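Local coordinates for protein inactive glucansucrase (Lactobacillus reuteri, PDB 5JBD) that is an inactive glucansucrase-type protein of glycoside hydrolase family 70, with a TIM-type barrel and a bound calcium ion, at residues 349-359 / 443-453. Sequence-based numbering, arbitrary orientation.
Sequences LENVLGRANNR and QYNVPAQYAIL. With ACT (acetate ion), chain E.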
loop_
_atom_site.group_PDB
_atom_site.type_symbol
_atom_site.label_atom_id
_atom_site.label_comp_id
_atom_site.label_asym_id
_atom_site.label_seq_id
_atom_site.Cartn_x
_atom_site.Cartn_y
_atom_site.Cartn_z
ATOM N N LEU A 349 14.349 9.325 14.876
ATOM C CA LEU A 349 14.972 8.111 15.402
ATOM C C LEU A 349 16.047 7.584 14.443
ATOM O O LEU A 349 17.160 7.284 14.876
ATOM C CB LEU A 349 13.930 7.031 15.661
ATOM C CG LEU A 349 13.006 7.264 16.861
ATOM C CD1 LEU A 349 11.799 6.336 16.798
ATOM C CD2 LEU A 349 13.735 7.078 18.186
ATOM N N GLU A 350 15.726 7.507 13.150
ATOM C CA GLU A 350 16.692 7.011 12.154
ATOM C C GLU A 350 17.876 7.962 11.925
ATOM O O GLU A 350 19.032 7.504 11.820
ATOM C CB GLU A 350 16.005 6.655 10.826
ATOM C CG GLU A 350 14.994 5.507 10.965
ATOM C CD GLU A 350 14.988 4.507 9.808
ATOM O OE1 GLU A 350 15.199 4.917 8.646
ATOM O OE2 GLU A 350 14.729 3.306 10.073
ATOM N N ASN A 351 17.608 9.274 11.871
ATOM C CA ASN A 351 18.674 10.232 11.624
ATOM C C ASN A 351 19.594 10.385 12.840
ATOM O O ASN A 351 20.772 10.674 12.673
ATOM C CB ASN A 351 18.152 11.633 11.213
ATOM C CG ASN A 351 17.367 11.648 9.898
ATOM O OD1 ASN A 351 16.629 12.615 9.573
ATOM N ND2 ASN A 351 17.527 10.619 9.138
ATOM N N VAL A 352 19.070 10.194 14.054
ATOM C CA VAL A 352 19.856 10.387 15.288
ATOM C C VAL A 352 20.567 9.112 15.724
ATOM O O VAL A 352 21.742 9.156 16.094
ATOM C CB VAL A 352 18.982 10.908 16.448
ATOM C CG1 VAL A 352 19.727 10.938 17.779
ATOM C CG2 VAL A 352 18.457 12.297 16.129
ATOM N N LEU A 353 19.850 7.991 15.694
ATOM C CA LEU A 353 20.338 6.722 16.223
ATOM C C LEU A 353 20.714 5.674 15.173
ATOM O O LEU A 353 21.572 4.838 15.424
ATOM C CB LEU A 353 19.285 6.127 17.166
ATOM C CG LEU A 353 18.941 6.945 18.415
ATOM C CD1 LEU A 353 17.733 6.370 19.137
ATOM C CD2 LEU A 353 20.129 7.023 19.352
ATOM N N GLY A 354 20.059 5.707 14.018
ATOM C CA GLY A 354 20.135 4.621 13.044
ATOM C C GLY A 354 21.197 4.670 11.957
ATOM O O GLY A 354 21.508 3.631 11.357
ATOM N N ARG A 355 21.744 5.844 11.670
ATOM C CA ARG A 355 22.782 5.969 10.641
ATOM C C ARG A 355 24.118 5.405 11.131
ATOM O O ARG A 355 24.372 5.331 12.345
ATOM C CB ARG A 355 22.992 7.424 10.253
ATOM C CG ARG A 355 21.891 8.065 9.441
ATOM C CD ARG A 355 22.216 9.543 9.239
ATOM N NE ARG A 355 21.361 10.140 8.229
ATOM C CZ ARG A 355 20.848 11.374 8.249
ATOM N NH1 ARG A 355 21.091 12.230 9.245
ATOM N NH2 ARG A 355 20.047 11.749 7.239
ATOM N N ALA A 356 24.968 5.026 10.179
ATOM C CA ALA A 356 26.374 4.690 10.473
ATOM C C ALA A 356 27.193 5.944 10.800
ATOM O O ALA A 356 27.923 5.985 11.792
ATOM C CB ALA A 356 27.003 3.968 9.290
ATOM N N ASN A 357 27.042 6.960 9.948
ATOM C CA ASN A 357 27.784 8.232 10.021
ATOM C C ASN A 357 26.819 9.412 9.911
ATOM O O ASN A 357 25.658 9.227 9.533
ATOM C CB ASN A 357 28.745 8.308 8.841
ATOM C CG ASN A 357 29.799 7.224 8.873
ATOM O OD1 ASN A 357 30.295 6.834 7.826
ATOM N ND2 ASN A 357 30.127 6.710 10.064
ATOM N N ASN A 358 27.309 10.619 10.201
ATOM C CA ASN A 358 26.511 11.850 10.052
ATOM C C ASN A 358 25.202 11.755 10.834
ATOM O O ASN A 358 24.133 12.088 10.314
ATOM C CB ASN A 358 26.222 12.149 8.564
ATOM C CG ASN A 358 27.485 12.498 7.783
ATOM O OD1 ASN A 358 28.240 13.412 8.149
ATOM N ND2 ASN A 358 27.727 11.760 6.701
ATOM N N ARG A 359 25.292 11.275 12.073
ATOM C CA ARG A 359 24.124 11.220 12.971
ATOM C C ARG A 359 23.750 12.625 13.426
ATOM O O ARG A 359 24.627 13.409 13.777
ATOM C CB ARG A 359 24.409 10.371 14.208
ATOM C CG ARG A 359 24.523 8.900 13.884
ATOM C CD ARG A 359 24.913 8.073 15.090
ATOM N NE ARG A 359 25.096 6.681 14.681
ATOM C CZ ARG A 359 25.709 5.724 15.379
ATOM N NH1 ARG A 359 26.201 5.947 16.590
ATOM N NH2 ARG A 359 25.803 4.505 14.848
ATOM N N GLN A 443 19.646 -0.778 10.186
ATOM C CA GLN A 443 19.640 0.289 11.188
ATOM C C GLN A 443 20.542 -0.011 12.361
ATOM O O GLN A 443 20.551 -1.118 12.872
ATOM C CB GLN A 443 18.208 0.506 11.712
ATOM C CG GLN A 443 17.321 1.224 10.727
ATOM C CD GLN A 443 17.659 2.689 10.655
ATOM O OE1 GLN A 443 18.199 3.175 9.661
ATOM N NE2 GLN A 443 17.352 3.396 11.707
ATOM N N TYR A 444 21.282 1.005 12.804
ATOM C CA TYR A 444 21.992 0.962 14.081
ATOM C C TYR A 444 21.015 1.232 15.237
ATOM O O TYR A 444 19.957 1.834 15.043
ATOM C CB TYR A 444 23.103 2.009 14.103
ATOM C CG TYR A 444 24.317 1.683 13.251
ATOM C CD1 TYR A 444 24.262 1.740 11.858
ATOM C CD2 TYR A 444 25.513 1.318 13.841
ATOM C CE1 TYR A 444 25.368 1.419 11.079
ATOM C CE2 TYR A 444 26.633 1.008 13.075
ATOM C CZ TYR A 444 26.553 1.057 11.696
ATOM O OH TYR A 444 27.673 0.746 10.936
ATOM N N ASN A 445 21.387 0.779 16.426
ATOM C CA ASN A 445 20.692 1.113 17.669
ATOM C C ASN A 445 19.197 0.791 17.696
ATOM O O ASN A 445 18.397 1.592 18.198
ATOM C CB ASN A 445 20.907 2.614 17.998
ATOM C CG ASN A 445 22.290 2.912 18.547
ATOM O OD1 ASN A 445 22.735 2.347 19.571
ATOM N ND2 ASN A 445 22.963 3.852 17.913
ATOM N N VAL A 446 18.806 -0.374 17.176
ATOM C CA VAL A 446 17.385 -0.736 17.152
ATOM C C VAL A 446 16.790 -0.815 18.574
ATOM O O VAL A 446 15.701 -0.260 18.820
ATOM C CB VAL A 446 17.115 -2.006 16.306
ATOM C CG1 VAL A 446 15.658 -2.452 16.423
ATOM C CG2 VAL A 446 17.441 -1.717 14.842
ATOM N N PRO A 447 17.498 -1.460 19.518
ATOM C CA PRO A 447 16.986 -1.486 20.893
ATOM C C PRO A 447 16.751 -0.100 21.507
ATOM O O PRO A 447 15.702 0.123 22.114
ATOM C CB PRO A 447 18.064 -2.247 21.657
ATOM C CG PRO A 447 18.647 -3.173 20.640
ATOM C CD PRO A 447 18.672 -2.338 19.374
ATOM N N ALA A 448 17.681 0.826 21.305
ATOM C CA ALA A 448 17.506 2.195 21.815
ATOM C C ALA A 448 16.358 2.943 21.116
ATOM O O ALA A 448 15.644 3.722 21.760
ATOM C CB ALA A 448 18.824 2.981 21.721
ATOM N N GLN A 449 16.188 2.737 19.812
ATOM C CA GLN A 449 15.067 3.340 19.109
ATOM C C GLN A 449 13.763 2.907 19.772
ATOM O O GLN A 449 12.906 3.752 20.055
ATOM C CB GLN A 449 15.068 3.007 17.621
ATOM C CG GLN A 449 16.175 3.717 16.854
ATOM C CD GLN A 449 16.127 3.482 15.356
ATOM O OE1 GLN A 449 15.126 3.787 14.697
ATOM N NE2 GLN A 449 17.222 2.958 14.800
ATOM N N TYR A 450 13.637 1.604 20.055
ATOM C CA TYR A 450 12.456 1.092 20.765
ATOM C C TYR A 450 12.336 1.573 22.212
ATOM O O TYR A 450 11.223 1.781 22.710
ATOM C CB TYR A 450 12.389 -0.451 20.709
ATOM C CG TYR A 450 11.654 -0.959 19.495
ATOM C CD1 TYR A 450 10.258 -0.951 19.460
ATOM C CD2 TYR A 450 12.341 -1.423 18.365
ATOM C CE1 TYR A 450 9.568 -1.400 18.342
ATOM C CE2 TYR A 450 11.655 -1.871 17.239
ATOM C CZ TYR A 450 10.273 -1.860 17.229
ATOM O OH TYR A 450 9.572 -2.288 16.123
ATOM N N ALA A 451 13.461 1.715 22.905
ATOM C CA ALA A 451 13.437 2.201 24.292
ATOM C C ALA A 451 12.856 3.617 24.372
ATOM O O ALA A 451 12.098 3.923 25.302
ATOM C CB ALA A 451 14.820 2.169 24.905
ATOM N N ILE A 452 13.197 4.456 23.394
ATOM C CA ILE A 452 12.620 5.792 23.274
ATOM C C ILE A 452 11.136 5.702 22.903
ATOM O O ILE A 452 10.282 6.286 23.589
ATOM C CB ILE A 452 13.396 6.661 22.233
ATOM C CG1 ILE A 452 14.829 6.963 22.709
ATOM C CG2 ILE A 452 12.639 7.943 21.893
ATOM C CD1 ILE A 452 14.933 7.901 23.907
ATOM N N LEU A 453 10.830 4.958 21.830
ATOM C CA LEU A 453 9.455 4.806 21.370
ATOM C C LEU A 453 8.507 4.333 22.490
ATOM O O LEU A 453 7.417 4.879 22.660
ATOM C CB LEU A 453 9.363 3.824 20.196
ATOM C CG LEU A 453 8.016 3.904 19.442
ATOM C CD1 LEU A 453 8.078 4.963 18.359
ATOM C CD2 LEU A 453 7.638 2.559 18.836
HETATM C C ACT E . 20.366 8.882 4.433
HETATM O O ACT E . 20.075 10.036 4.059
HETATM O OXT ACT E . 20.192 8.512 5.613
HETATM C CH3 ACT E . 20.944 7.919 3.436
HETATM O O HOH W 1 14.201 2.569 12.505
#
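CD2 of the Tyr-444 ring lies at the edge of the Arg-359 guanidinium, 3.4 Å from NH2, while Asn-445 ND2 and Leu-353 O sit over one face, displaced toward the rim. Ring and guanidinium planes are inclined by 61°. The guanidinium is held by Arg-355 O, which takes bonds from NE and NH2 side-on, and by Asn-543 and Ser-610. Farther along the ring, CE1 of Tyr-444 comes within 3.5 Å of Ala-356 CB; the Tyr-444 hydroxyl is hydrogen-bonded to Lys-439 O. The carboxylate of Glu-350 and the amide of Gln-443 stack nearly parallel, 16° apart. In this family 70 protein, with its TIM-type barrel, the contact joins the C-terminal end of helix 343-354 and the loop after it to helix 446-455 and the residues leading into it; the axes of segments 349-354 and 446-453 approach to 9.7 Å. Asn-445 ND2 donates almost straight to a lone pair of Leu-353 O (3.0 Å), and its OD1 receives Ser-610 N. Tyr-444 N bonds to Gly-354 O at 3.0 Å. Gln-449, its chain extended beyond CG (chi2 -176°), enters as a knob among Leu-349, Glu-350, Leu-353 and Gly-354, with CG 3.8 Å from Leu-353 CD1. Its NE2 reaches back to Tyr-444 O, and a water may bridge its OE1 and Glu-350 OE2. Deeper in, Leu-349 CD2 rests against Ile-452 CG2 at 4.0 Å.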